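Hydroquinone dioxygenase small subunit (Pseudomonas sp., PDB 4ZXA) probably serves as the small cupin subunit of PnpCD, a two-subunit, iron(II)-dependent dioxygenase that opens the aromatic ring of hydroquinone. Local coordinates at residues A15-F20 with E42-S47; Y50-V55 with V62-R67; L66-Q71 with G146-Q151; E89-F94 with R139-R144. One frame throughout, in Å; residues are numbered along the deposited sequence.

Contact 1 of 4, residues A15-F20 with E42-S47; sequences ASLDNF and EVAQNS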
loop_
_atom_site.group_PDB
_atom_site.type_symbol
_atom_site.label_atom_id
_atom_site.label_comp_id
_atom_site.label_asym_id
_atom_site.label_seq_id
_atom_site.Cartn_x
_atom_site.Cartn_y
_atom_site.Cartn_z
ATOM N N ALA A 15 -20.879 -12.649 -19.989
ATOM C CA ALA A 15 -20.691 -13.882 -20.732
ATOM C C ALA A 15 -22.040 -14.398 -21.205
ATOM O O ALA A 15 -23.087 -13.842 -20.855
ATOM C CB ALA A 15 -19.975 -14.919 -19.884
ATOM N N SER A 16 -22.010 -15.439 -22.029
ATOM C CA SER A 16 -23.236 -16.082 -22.502
ATOM C C SER A 16 -22.947 -17.545 -22.781
ATOM O O SER A 16 -21.803 -17.967 -22.716
ATOM C CB SER A 16 -23.763 -15.391 -23.765
ATOM O OG SER A 16 -22.836 -15.518 -24.837
ATOM N N LEU A 17 -23.987 -18.308 -23.092
ATOM C CA LEU A 17 -23.826 -19.696 -23.522
ATOM C C LEU A 17 -22.935 -19.819 -24.773
ATOM O O LEU A 17 -22.154 -20.769 -24.913
ATOM C CB LEU A 17 -25.196 -20.315 -23.810
ATOM C CG LEU A 17 -26.033 -20.849 -22.652
ATOM C CD1 LEU A 17 -27.445 -21.164 -23.111
ATOM C CD2 LEU A 17 -25.386 -22.099 -22.072
ATOM N N ASP A 18 -23.062 -18.853 -25.680
ATOM C CA ASP A 18 -22.313 -18.869 -26.944
ATOM C C ASP A 18 -20.880 -18.400 -26.769
ATOM O O ASP A 18 -20.020 -18.644 -27.629
ATOM C CB ASP A 18 -22.987 -17.975 -27.993
ATOM C CG ASP A 18 -24.150 -18.656 -28.674
ATOM O OD1 ASP A 18 -24.315 -19.892 -28.484
ATOM O OD2 ASP A 18 -24.892 -17.955 -29.404
ATOM N N ASN A 19 -20.634 -17.709 -25.661
ATOM C CA ASN A 19 -19.369 -17.031 -25.479
ATOM C C ASN A 19 -19.059 -16.855 -24.005
ATOM O O ASN A 19 -19.598 -15.965 -23.349
ATOM C CB ASN A 19 -19.405 -15.674 -26.189
ATOM C CG ASN A 19 -18.092 -14.941 -26.102
ATOM O OD1 ASN A 19 -17.029 -15.554 -25.939
ATOM N ND2 ASN A 19 -18.148 -13.619 -26.202
ATOM N N PHE A 20 -18.200 -17.723 -23.482
ATOM C CA PHE A 20 -17.758 -17.612 -22.104
ATOM C C PHE A 20 -16.337 -18.098 -21.962
ATOM O O PHE A 20 -15.863 -18.905 -22.758
ATOM C CB PHE A 20 -18.678 -18.402 -21.166
ATOM C CG PHE A 20 -18.641 -19.884 -21.379
ATOM C CD1 PHE A 20 -19.577 -20.505 -22.188
ATOM C CD2 PHE A 20 -17.682 -20.661 -20.757
ATOM C CE1 PHE A 20 -19.556 -21.876 -22.375
ATOM C CE2 PHE A 20 -17.655 -22.027 -20.938
ATOM C CZ PHE A 20 -18.594 -22.637 -21.754
ATOM N N GLU A 42 -20.703 -22.773 -18.648
ATOM C CA GLU A 42 -20.289 -24.142 -18.906
ATOM C C GLU A 42 -21.350 -25.108 -18.381
ATOM O O GLU A 42 -21.755 -26.047 -19.074
ATOM C CB GLU A 42 -18.919 -24.440 -18.278
ATOM C CG GLU A 42 -18.326 -25.768 -18.723
ATOM C CD GLU A 42 -16.859 -25.890 -18.381
ATOM O OE1 GLU A 42 -16.482 -25.620 -17.216
ATOM O OE2 GLU A 42 -16.073 -26.242 -19.290
ATOM N N VAL A 43 -21.819 -24.868 -17.163
ATOM C CA VAL A 43 -22.815 -25.758 -16.575
ATOM C C VAL A 43 -24.107 -25.884 -17.413
ATOM O O VAL A 43 -24.550 -26.993 -17.715
ATOM C CB VAL A 43 -23.137 -25.397 -15.100
ATOM C CG1 VAL A 43 -24.412 -26.112 -14.640
ATOM C CG2 VAL A 43 -21.964 -25.766 -14.186
ATOM N N ALA A 44 -24.709 -24.753 -17.767
ATOM C CA ALA A 44 -25.926 -24.759 -18.569
ATOM C C ALA A 44 -25.668 -25.360 -19.956
ATOM O O ALA A 44 -26.544 -25.993 -20.550
ATOM C CB ALA A 44 -26.494 -23.344 -18.692
ATOM N N GLN A 45 -24.454 -25.167 -20.460
ATOM C CA GLN A 45 -24.107 -25.634 -21.787
ATOM C C GLN A 45 -24.134 -27.147 -21.830
ATOM O O GLN A 45 -24.315 -27.730 -22.893
ATOM C CB GLN A 45 -22.720 -25.139 -22.186
ATOM C CG GLN A 45 -22.284 -25.531 -23.604
ATOM C CD GLN A 45 -20.796 -25.268 -23.850
ATOM O OE1 GLN A 45 -19.930 -25.976 -23.319
ATOM N NE2 GLN A 45 -20.494 -24.238 -24.642
ATOM N N ASN A 46 -23.961 -27.778 -20.674
ATOM C CA ASN A 46 -23.801 -29.228 -20.610
ATOM C C ASN A 46 -24.887 -29.920 -19.803
ATOM O O ASN A 46 -24.669 -31.004 -19.248
ATOM C CB ASN A 46 -22.433 -29.597 -20.031
ATOM C CG ASN A 46 -21.287 -29.055 -20.857
ATOM O OD1 ASN A 46 -20.214 -28.778 -20.329
ATOM N ND2 ASN A 46 -21.512 -28.883 -22.154
ATOM N N SER A 47 -26.057 -29.296 -19.747
ATOM C CA SER A 47 -27.157 -29.832 -18.966
ATOM C C SER A 47 -28.445 -29.846 -19.773
ATOM O O SER A 47 -28.537 -29.192 -20.817
ATOM C CB SER A 47 -27.314 -29.035 -17.668
ATOM O OG SER A 47 -26.108 -29.102 -16.910
#

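Contact 2 of 4, residues Y50-V55 with V62-R67; sequences YEKVVV and VVETLR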
loop_
_atom_site.group_PDB
_atom_site.type_symbol
_atom_site.label_atom_id
_atom_site.label_comp_id
_atom_site.label_asym_id
_atom_site.label_seq_id
_atom_site.Cartn_x
_atom_site.Cartn_y
_atom_site.Cartn_z
ATOM N N TYR A 50 -33.734 -27.110 -18.063
ATOM C CA TYR A 50 -34.391 -26.934 -16.766
ATOM C C TYR A 50 -34.002 -27.936 -15.687
ATOM O O TYR A 50 -34.657 -28.037 -14.659
ATOM C CB TYR A 50 -35.907 -26.859 -16.940
ATOM C CG TYR A 50 -36.324 -25.670 -17.770
ATOM C CD1 TYR A 50 -36.196 -24.369 -17.273
ATOM C CD2 TYR A 50 -36.828 -25.839 -19.058
ATOM C CE1 TYR A 50 -36.574 -23.273 -18.030
ATOM C CE2 TYR A 50 -37.211 -24.746 -19.823
ATOM C CZ TYR A 50 -37.082 -23.463 -19.309
ATOM O OH TYR A 50 -37.463 -22.376 -20.076
ATOM N N GLU A 51 -32.931 -28.675 -15.933
ATOM C CA GLU A 51 -32.315 -29.471 -14.891
ATOM C C GLU A 51 -31.748 -28.473 -13.863
ATOM O O GLU A 51 -30.898 -27.643 -14.194
ATOM C CB GLU A 51 -31.187 -30.304 -15.491
ATOM C CG GLU A 51 -30.750 -31.482 -14.663
ATOM C CD GLU A 51 -29.483 -32.106 -15.218
ATOM O OE1 GLU A 51 -29.139 -31.812 -16.388
ATOM O OE2 GLU A 51 -28.820 -32.878 -14.487
ATOM N N LYS A 52 -32.229 -28.543 -12.628
ATOM C CA LYS A 52 -31.789 -27.622 -11.581
ATOM C C LYS A 52 -30.420 -28.023 -10.997
ATOM O O LYS A 52 -30.341 -28.772 -10.036
ATOM C CB LYS A 52 -32.877 -27.518 -10.506
ATOM C CG LYS A 52 -34.263 -27.108 -11.076
ATOM C CD LYS A 52 -35.389 -27.215 -10.017
ATOM C CE LYS A 52 -35.718 -25.867 -9.379
ATOM N NZ LYS A 52 -36.492 -24.952 -10.332
ATOM N N VAL A 53 -29.336 -27.535 -11.592
ATOM C CA VAL A 53 -28.015 -28.021 -11.207
ATOM C C VAL A 53 -27.482 -27.159 -10.086
ATOM O O VAL A 53 -27.307 -25.943 -10.253
ATOM C CB VAL A 53 -26.978 -28.017 -12.383
ATOM C CG1 VAL A 53 -25.605 -28.474 -11.881
ATOM C CG2 VAL A 53 -27.445 -28.904 -13.553
ATOM N N VAL A 54 -27.246 -27.786 -8.939
ATOM C CA VAL A 54 -26.666 -27.086 -7.811
ATOM C C VAL A 54 -25.223 -26.691 -8.127
ATOM O O VAL A 54 -24.391 -27.550 -8.438
ATOM C CB VAL A 54 -26.686 -27.953 -6.548
ATOM C CG1 VAL A 54 -26.093 -27.187 -5.362
ATOM C CG2 VAL A 54 -28.115 -28.446 -6.260
ATOM N N VAL A 55 -24.942 -25.390 -8.035
ATOM C CA VAL A 55 -23.592 -24.855 -8.223
ATOM C C VAL A 55 -23.087 -24.199 -6.943
ATOM O O VAL A 55 -21.899 -23.926 -6.804
ATOM C CB VAL A 55 -23.517 -23.865 -9.417
ATOM C CG1 VAL A 55 -23.770 -24.617 -10.726
ATOM C CG2 VAL A 55 -24.537 -22.754 -9.267
ATOM N N VAL A 62 -29.363 -23.384 -1.569
ATOM C CA VAL A 62 -28.726 -23.689 -2.841
ATOM C C VAL A 62 -28.760 -22.537 -3.819
ATOM O O VAL A 62 -29.662 -21.699 -3.800
ATOM C CB VAL A 62 -29.318 -24.972 -3.520
ATOM C CG1 VAL A 62 -28.976 -26.233 -2.718
ATOM C CG2 VAL A 62 -30.825 -24.844 -3.734
ATOM N N VAL A 63 -27.738 -22.499 -4.662
ATOM C CA VAL A 63 -27.812 -21.735 -5.892
ATOM C C VAL A 63 -27.831 -22.736 -7.040
ATOM O O VAL A 63 -26.905 -23.531 -7.199
ATOM C CB VAL A 63 -26.656 -20.758 -6.045
ATOM C CG1 VAL A 63 -26.679 -20.141 -7.434
ATOM C CG2 VAL A 63 -26.760 -19.677 -4.985
ATOM N N GLU A 64 -28.919 -22.720 -7.801
ATOM C CA GLU A 64 -29.092 -23.621 -8.937
ATOM C C GLU A 64 -28.897 -22.877 -10.259
ATOM O O GLU A 64 -29.250 -21.695 -10.387
ATOM C CB GLU A 64 -30.487 -24.264 -8.912
ATOM C CG GLU A 64 -30.752 -25.159 -7.721
ATOM C CD GLU A 64 -32.226 -25.489 -7.579
ATOM O OE1 GLU A 64 -33.052 -24.753 -8.167
ATOM O OE2 GLU A 64 -32.559 -26.481 -6.880
ATOM N N THR A 65 -28.308 -23.580 -11.223
ATOM C CA THR A 65 -28.178 -23.091 -12.589
ATOM C C THR A 65 -29.144 -23.854 -13.489
ATOM O O THR A 65 -29.129 -25.084 -13.520
ATOM C CB THR A 65 -26.730 -23.250 -13.128
ATOM O OG1 THR A 65 -25.837 -22.439 -12.354
ATOM C CG2 THR A 65 -26.646 -22.800 -14.583
ATOM N N LEU A 66 -30.007 -23.133 -14.193
ATOM C CA LEU A 66 -30.918 -23.775 -15.147
ATOM C C LEU A 66 -30.615 -23.382 -16.590
ATOM O O LEU A 66 -30.395 -22.193 -16.909
ATOM C CB LEU A 66 -32.386 -23.458 -14.841
ATOM C CG LEU A 66 -33.032 -24.065 -13.598
ATOM C CD1 LEU A 66 -32.410 -23.486 -12.336
ATOM C CD2 LEU A 66 -34.531 -23.817 -13.614
ATOM N N ARG A 67 -30.616 -24.389 -17.462
ATOM C CA ARG A 67 -30.574 -24.143 -18.892
ATOM C C ARG A 67 -32.000 -23.892 -19.374
ATOM O O ARG A 67 -32.817 -24.813 -19.432
ATOM C CB ARG A 67 -29.955 -25.332 -19.631
ATOM C CG ARG A 67 -29.790 -25.112 -21.128
ATOM C CD ARG A 67 -29.484 -26.405 -21.890
ATOM N NE ARG A 67 -29.618 -26.165 -23.322
ATOM C CZ ARG A 67 -28.662 -25.635 -24.074
ATOM N NH1 ARG A 67 -27.489 -25.335 -23.520
ATOM N NH2 ARG A 67 -28.872 -25.417 -25.371
HETATM O O HOH W 1 -30.112 -27.028 -16.731
#

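Contact 3 of 4, residues L66-Q71 with G146-Q151; sequences LRAEGQ and GVILQQ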
loop_
_atom_site.group_PDB
_atom_site.type_symbol
_atom_site.label_atom_id
_atom_site.label_comp_id
_atom_site.label_asym_id
_atom_site.label_seq_id
_atom_site.Cartn_x
_atom_site.Cartn_y
_atom_site.Cartn_z
ATOM N N LEU A 66 -30.007 -23.133 -14.193
ATOM C CA LEU A 66 -30.918 -23.775 -15.147
ATOM C C LEU A 66 -30.615 -23.382 -16.590
ATOM O O LEU A 66 -30.395 -22.193 -16.909
ATOM C CB LEU A 66 -32.386 -23.458 -14.841
ATOM C CG LEU A 66 -33.032 -24.065 -13.598
ATOM C CD1 LEU A 66 -32.410 -23.486 -12.336
ATOM C CD2 LEU A 66 -34.531 -23.817 -13.614
ATOM N N ARG A 67 -30.616 -24.389 -17.462
ATOM C CA ARG A 67 -30.574 -24.143 -18.892
ATOM C C ARG A 67 -32.000 -23.892 -19.374
ATOM O O ARG A 67 -32.817 -24.813 -19.432
ATOM C CB ARG A 67 -29.955 -25.332 -19.631
ATOM C CG ARG A 67 -29.790 -25.112 -21.128
ATOM C CD ARG A 67 -29.484 -26.405 -21.890
ATOM N NE ARG A 67 -29.618 -26.165 -23.322
ATOM C CZ ARG A 67 -28.662 -25.635 -24.074
ATOM N NH1 ARG A 67 -27.489 -25.335 -23.520
ATOM N NH2 ARG A 67 -28.872 -25.417 -25.371
ATOM N N ALA A 68 -32.303 -22.642 -19.704
ATOM C CA ALA A 68 -33.628 -22.293 -20.200
ATOM C C ALA A 68 -33.738 -22.576 -21.707
ATOM O O ALA A 68 -33.121 -21.896 -22.538
ATOM C CB ALA A 68 -33.938 -20.830 -19.894
ATOM N N GLU A 69 -34.520 -23.593 -22.045
ATOM C CA GLU A 69 -34.727 -23.981 -23.433
ATOM C C GLU A 69 -36.111 -24.595 -23.583
ATOM O O GLU A 69 -36.396 -25.670 -23.053
ATOM C CB GLU A 69 -33.655 -24.973 -23.885
ATOM C CG GLU A 69 -33.765 -25.349 -25.353
ATOM C CD GLU A 69 -32.675 -26.308 -25.796
ATOM O OE1 GLU A 69 -31.826 -26.673 -24.948
ATOM O OE2 GLU A 69 -32.666 -26.694 -26.990
ATOM N N GLY A 70 -36.981 -23.908 -24.302
ATOM C CA GLY A 70 -38.344 -24.376 -24.409
ATOM C C GLY A 70 -39.159 -23.998 -23.189
ATOM O O GLY A 70 -39.027 -22.900 -22.653
ATOM N N GLN A 71 -40.009 -24.914 -22.744
ATOM C CA GLN A 71 -40.941 -24.612 -21.672
ATOM C C GLN A 71 -40.691 -25.548 -20.509
ATOM O O GLN A 71 -40.637 -26.760 -20.702
ATOM C CB GLN A 71 -42.359 -24.788 -22.170
ATOM C CG GLN A 71 -43.430 -24.341 -21.219
ATOM C CD GLN A 71 -44.785 -24.897 -21.620
ATOM O OE1 GLN A 71 -44.945 -26.114 -21.763
ATOM N NE2 GLN A 71 -45.763 -24.012 -21.819
ATOM N N GLY A 146 -30.994 -19.985 -22.981
ATOM C CA GLY A 146 -30.525 -18.995 -22.033
ATOM C C GLY A 146 -30.129 -19.649 -20.722
ATOM O O GLY A 146 -30.179 -20.871 -20.590
ATOM N N VAL A 147 -29.752 -18.824 -19.748
ATOM C CA VAL A 147 -29.317 -19.304 -18.445
ATOM C C VAL A 147 -30.075 -18.625 -17.298
ATOM O O VAL A 147 -30.145 -17.392 -17.241
ATOM C CB VAL A 147 -27.816 -19.071 -18.268
ATOM C CG1 VAL A 147 -27.378 -19.570 -16.925
ATOM C CG2 VAL A 147 -27.026 -19.765 -19.380
ATOM N N ILE A 148 -30.658 -19.434 -16.409
ATOM C CA ILE A 148 -31.363 -18.925 -15.227
ATOM C C ILE A 148 -30.637 -19.322 -13.939
ATOM O O ILE A 148 -30.332 -20.507 -13.730
ATOM C CB ILE A 148 -32.793 -19.492 -15.101
ATOM C CG1 ILE A 148 -33.622 -19.237 -16.362
ATOM C CG2 ILE A 148 -33.482 -18.917 -13.873
ATOM C CD1 ILE A 148 -35.022 -19.867 -16.315
ATOM N N LEU A 149 -30.365 -18.337 -13.079
ATOM C CA LEU A 149 -29.851 -18.606 -11.743
ATOM C C LEU A 149 -31.010 -18.577 -10.772
ATOM O O LEU A 149 -31.748 -17.581 -10.694
ATOM C CB LEU A 149 -28.831 -17.552 -11.316
ATOM C CG LEU A 149 -27.356 -17.786 -11.614
ATOM C CD1 LEU A 149 -26.556 -16.551 -11.248
ATOM C CD2 LEU A 149 -26.841 -18.961 -10.846
ATOM N N GLN A 150 -31.169 -19.661 -10.029
ATOM C CA GLN A 150 -32.240 -19.730 -9.052
ATOM C C GLN A 150 -31.694 -19.823 -7.624
ATOM O O GLN A 150 -30.886 -20.704 -7.313
ATOM C CB GLN A 150 -33.167 -20.915 -9.354
ATOM C CG GLN A 150 -34.286 -21.090 -8.342
ATOM C CD GLN A 150 -35.598 -21.559 -8.972
ATOM O OE1 GLN A 150 -35.813 -21.419 -10.182
ATOM N NE2 GLN A 150 -36.489 -22.106 -8.141
ATOM N N GLN A 151 -32.148 -18.903 -6.777
ATOM C CA GLN A 151 -31.866 -18.930 -5.347
ATOM C C GLN A 151 -32.989 -19.641 -4.591
ATOM O O GLN A 151 -34.136 -19.191 -4.591
ATOM C CB GLN A 151 -31.714 -17.507 -4.825
ATOM C CG GLN A 151 -31.558 -17.406 -3.318
ATOM C CD GLN A 151 -31.716 -15.975 -2.859
ATOM O OE1 GLN A 151 -32.269 -15.150 -3.590
ATOM N NE2 GLN A 151 -31.230 -15.662 -1.657
#

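Contact 4 of 4, residues E89-F94 with R139-R144; sequences EVRVEF and RFEASR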
loop_
_atom_site.group_PDB
_atom_site.type_symbol
_atom_site.label_atom_id
_atom_site.label_comp_id
_atom_site.label_asym_id
_atom_site.label_seq_id
_atom_site.Cartn_x
_atom_site.Cartn_y
_atom_site.Cartn_z
ATOM N N GLU A 89 -33.527 -14.878 -22.852
ATOM C CA GLU A 89 -34.741 -14.185 -22.476
ATOM C C GLU A 89 -35.810 -15.179 -22.043
ATOM O O GLU A 89 -36.229 -16.047 -22.806
ATOM C CB GLU A 89 -35.211 -13.330 -23.650
ATOM C CG GLU A 89 -36.446 -12.505 -23.390
ATOM C CD GLU A 89 -36.672 -11.470 -24.487
ATOM O OE1 GLU A 89 -37.804 -10.931 -24.568
ATOM O OE2 GLU A 89 -35.713 -11.200 -25.262
ATOM N N VAL A 90 -36.236 -15.075 -20.797
ATOM C CA VAL A 90 -37.209 -16.025 -20.294
ATOM C C VAL A 90 -38.513 -15.329 -19.975
ATOM O O VAL A 90 -38.524 -14.225 -19.436
ATOM C CB VAL A 90 -36.691 -16.757 -19.053
ATOM C CG1 VAL A 90 -37.722 -17.748 -18.553
ATOM C CG2 VAL A 90 -35.383 -17.463 -19.362
ATOM N N ARG A 91 -39.608 -15.972 -20.349
ATOM C CA ARG A 91 -40.936 -15.555 -19.942
ATOM C C ARG A 91 -41.316 -16.421 -18.742
ATOM O O ARG A 91 -41.115 -17.637 -18.758
ATOM C CB ARG A 91 -41.911 -15.771 -21.102
ATOM C CG ARG A 91 -43.386 -15.633 -20.755
ATOM C CD ARG A 91 -44.255 -15.769 -22.005
ATOM N NE ARG A 91 -45.655 -15.504 -21.705
ATOM C CZ ARG A 91 -46.496 -16.435 -21.261
ATOM N NH1 ARG A 91 -46.058 -17.675 -21.091
ATOM N NH2 ARG A 91 -47.766 -16.134 -20.993
ATOM N N VAL A 92 -41.845 -15.802 -17.695
ATOM C CA VAL A 92 -42.221 -16.547 -16.497
ATOM C C VAL A 92 -43.723 -16.387 -16.247
ATOM O O VAL A 92 -44.196 -15.268 -16.022
ATOM C CB VAL A 92 -41.395 -16.086 -15.244
ATOM C CG1 VAL A 92 -41.679 -16.975 -14.035
ATOM C CG2 VAL A 92 -39.894 -16.075 -15.550
ATOM N N GLU A 93 -44.461 -17.500 -16.299
ATOM C CA GLU A 93 -45.908 -17.498 -16.065
ATOM C C GLU A 93 -46.223 -17.782 -14.604
ATOM O O GLU A 93 -45.632 -18.684 -14.010
ATOM C CB GLU A 93 -46.592 -18.586 -16.885
ATOM C CG GLU A 93 -46.698 -18.335 -18.367
ATOM C CD GLU A 93 -46.990 -19.619 -19.144
ATOM O OE1 GLU A 93 -47.999 -20.299 -18.842
ATOM O OE2 GLU A 93 -46.196 -19.954 -20.049
ATOM N N PHE A 94 -47.192 -17.061 -14.043
ATOM C CA PHE A 94 -47.528 -17.203 -12.626
ATOM C C PHE A 94 -48.986 -17.576 -12.376
ATOM O O PHE A 94 -49.899 -16.878 -12.816
ATOM C CB PHE A 94 -47.227 -15.899 -11.871
ATOM C CG PHE A 94 -45.765 -15.561 -11.786
ATOM C CD1 PHE A 94 -44.988 -16.038 -10.738
ATOM C CD2 PHE A 94 -45.172 -14.760 -12.745
ATOM C CE1 PHE A 94 -43.633 -15.721 -10.653
ATOM C CE2 PHE A 94 -43.820 -14.441 -12.675
ATOM C CZ PHE A 94 -43.049 -14.920 -11.628
ATOM N N ARG A 139 -43.856 -20.996 -14.309
ATOM C CA ARG A 139 -43.386 -21.750 -15.470
ATOM C C ARG A 139 -42.492 -20.876 -16.348
ATOM O O ARG A 139 -42.770 -19.691 -16.540
ATOM C CB ARG A 139 -44.587 -22.273 -16.272
ATOM C CG ARG A 139 -44.247 -23.284 -17.369
ATOM C CD ARG A 139 -45.483 -24.042 -17.846
ATOM N NE ARG A 139 -46.451 -23.169 -18.514
ATOM C CZ ARG A 139 -47.491 -23.609 -19.227
ATOM N NH1 ARG A 139 -47.702 -24.916 -19.368
ATOM N NH2 ARG A 139 -48.320 -22.745 -19.802
ATOM N N PHE A 140 -41.415 -21.469 -16.856
ATOM C CA PHE A 140 -40.431 -20.770 -17.679
ATOM C C PHE A 140 -40.634 -21.028 -19.183
ATOM O O PHE A 140 -40.776 -22.180 -19.613
ATOM C CB PHE A 140 -39.024 -21.229 -17.293
ATOM C CG PHE A 140 -38.604 -20.853 -15.888
ATOM C CD1 PHE A 140 -38.738 -19.556 -15.422
ATOM C CD2 PHE A 140 -38.054 -21.804 -15.039
ATOM C CE1 PHE A 140 -38.336 -19.220 -14.139
ATOM C CE2 PHE A 140 -37.656 -21.474 -13.754
ATOM C CZ PHE A 140 -37.796 -20.186 -13.305
ATOM N N GLU A 141 -40.624 -19.951 -19.971
ATOM C CA GLU A 141 -40.724 -20.009 -21.435
ATOM C C GLU A 141 -39.481 -19.421 -22.092
ATOM O O GLU A 141 -39.165 -18.257 -21.873
ATOM C CB GLU A 141 -41.901 -19.166 -21.918
ATOM C CG GLU A 141 -43.260 -19.653 -21.496
ATOM C CD GLU A 141 -43.634 -20.953 -22.169
ATOM O OE1 GLU A 141 -42.850 -21.433 -23.031
ATOM O OE2 GLU A 141 -44.709 -21.489 -21.821
ATOM N N ALA A 142 -38.807 -20.189 -22.937
ATOM C CA ALA A 142 -37.601 -19.695 -23.590
ATOM C C ALA A 142 -37.535 -20.091 -25.067
ATOM O O ALA A 142 -37.412 -21.277 -25.394
ATOM C CB ALA A 142 -36.360 -20.188 -22.850
ATOM N N SER A 143 -37.602 -19.098 -25.952
ATOM C CA SER A 143 -37.530 -19.338 -27.393
ATOM C C SER A 143 -36.119 -19.726 -27.787
ATOM O O SER A 143 -35.914 -20.584 -28.651
ATOM C CB SER A 143 -37.941 -18.089 -28.179
ATOM O OG SER A 143 -39.216 -17.634 -27.774
ATOM N N ARG A 144 -35.147 -19.074 -27.152
ATOM C CA ARG A 144 -33.735 -19.322 -27.427
ATOM C C ARG A 144 -33.020 -19.757 -26.163
ATOM O O ARG A 144 -33.417 -19.387 -25.062
ATOM C CB ARG A 144 -33.072 -18.072 -28.004
ATOM C CG ARG A 144 -33.772 -17.539 -29.253
ATOM C CD ARG A 144 -32.889 -16.585 -30.064
ATOM N NE ARG A 144 -33.623 -16.019 -31.195
ATOM C CZ ARG A 144 -34.635 -15.160 -31.074
ATOM N NH1 ARG A 144 -35.031 -14.770 -29.866
ATOM N NH2 ARG A 144 -35.253 -14.692 -32.156
HETATM O O HOH W 2 -33.346 -17.690 -22.740
#

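Contact 1 of 4, residues A15-F20 with E42-S47
Phe20 and Leu17 reach from the loop 15-20 to one side of the short helix 40-45. The tight part is at the Phe20 ring. Its CZ lies 3.6 Å from Glu42 CA, and Glu42 N sits over one ring face, displaced toward the rim. Phe20 CG stands between its own backbone N and carbonyl carbon (chi1 66°), which turns the ring to the helix. Leu17 adds one methyl, CD2, 3.8 Å from Ala44 CB.

The solvent side is looser. Gln45 is exposed and extends its chain to the edge of the ring. Its NE2 comes 3.4 Å from Phe20 CE1 there, with amide and ring planes 57° apart. The Glu42 carboxylate is directed to Lys22, with which it forms a salt bridge. Residues 16-19 form a type I beta turn, closed by Asn19 N to Ser16 O. The arrangement is an N-terminal arm laid on a surface helix that flanks the cupin beta-barrel.

Contact 2 of 4, residues Y50-V55 with V62-R67
Tyr50 N donates to Arg67 O at 2.8 Å, at one end of a set of backbone bonds. Val53 and Thr65 form an antiparallel hydrogen-bonded pair, with Thr65 N to Val53 O the shorter bond at 2.7 Å. Val55 N reaches Val63 O at 2.8 Å. Between Tyr50 and Val53 direct bonding lapses. Lys52 is the centre of an inverse gamma turn there, and a water donates to Glu51 O and accepts from Arg67 N. Glu64 CA also makes a CA-H...O contact to Val53 O.

The two strands, 52-58 and 61-69, form a beta hairpin in one of the two facing sheets of the cupin beta-barrel. Their short segments run at 135° to each other.

Three apolar pairs add to this. Val54 CG1 meets Val62 CG1 at 4.0 Å, the two side chains crossing at about a right angle. Val55 CG2 lies 3.8 Å from Val63 CG1. Leu66 CD2 sits near the edge of the Tyr50 ring.

Polar atoms also meet side chains. Arg67 O lies over the centre of one face of the Tyr50 ring, 3.9 Å above its plane. Tyr50 OH bonds Gly70 O. Val55 sets both methyls against Thr65 OG1.

Among charged groups, Lys52 bends at chi3 and chi4 and lays its CE 3.1 Å from Glu64 OE1. Its NZ is 4.1 Å from that oxygen, beyond a salt bridge, and makes a cation-pi contact with Phe75. Glu64 OE2 bonds Ser158.

Contact 3 of 4, residues L66-Q71 with G146-Q151
Arg67 touches Gly146 O through its CA, while its flat guanidinium lies farther along and turns an edge to Glu69. Arg67 NE donates to Glu69 OE1 at 2.8 Å in a salt bridge, with the oxygen in the guanidinium plane; NH2 adds a weak bond to the same oxygen. Another flat group, the Gln150 amide, is directed to Tyr138 OH, and it is Gln150 CB that meets Leu66 CD1, at 4.0 Å.

Two antiparallel hydrogen-bonded pairs join the backbones. Leu66 N to Ile148 O is 2.7 Å, and Ile148 N returns the bond to Leu66 O. Ala68 and Gly146 also bond both ways.

Leu66, Ala68 and Ile148 share one sheet face. Ile148 chi1 (-55°) puts CG1 beside Ala68 CB, 3.9 Å away, and the extended chi2 carries CD1 alongside it. Phe140 of the second sheet packs on Leu66 and Ile148. These are neighbouring antiparallel strands with one face in the core, as in a cupin beta-barrel.

Contact 4 of 4, residues E89-F94 with R139-R144
Arg91 with Glu141 and Glu93 with Arg139 are antiparallel hydrogen-bonded pairs, each bonded both ways, and the short strand segments run at 149° to each other. They lie in the second of the two facing sheets of the cupin beta-barrel. On its inner face Val92 CG2 touches the edge of the Phe140 ring at CD1, 3.7 Å away. Val90 CG1 approaches the same CD1 obliquely at 3.8 Å. Val90 also packs on Ala68 of the facing sheet.

The other face is charged and partly exposed. Arg91 and Glu141 run side by side, with CB atoms 3.5 Å apart. Arg91 NH1 also comes near Glu93 OE2, but its modelled place is doubtful. Glu141 OE2 accepts from Gln71 NE2. The OE2 atoms of Glu141 and Glu93 are 2.8 Å apart, close enough that one acid may be protonated; the carboxylates are nearly coplanar. Arg139 bends at chi3 (65°) and brings its guanidinium to Glu93 in a salt bridge. Its NH2 donates to the syn lone pair of Glu93 OE1 at 2.6 Å.

How the contacts relate
Contacts 2 and 3 share strand 61-69 and the residues Leu66 and Arg67. Their centres are 8 Å apart in the six-stranded sheet. Contact 4 lies in the five-stranded sheet, with its centre 9 Å from that of contact 3. It is nested inside the loop that contact 3 closes. The chain turns between the sheets near Gly70 and again at residues 143 and 144. Tyr50 of contact 2 packs on Phe140 of contact 4. Contact 1 comes first along the chain and does not touch contact 4. Its Ala44 O probably bonds Arg67 NH1. Core packing thus joins the two facing sheets, and helix 40-45 covers the outer side of the six-stranded one.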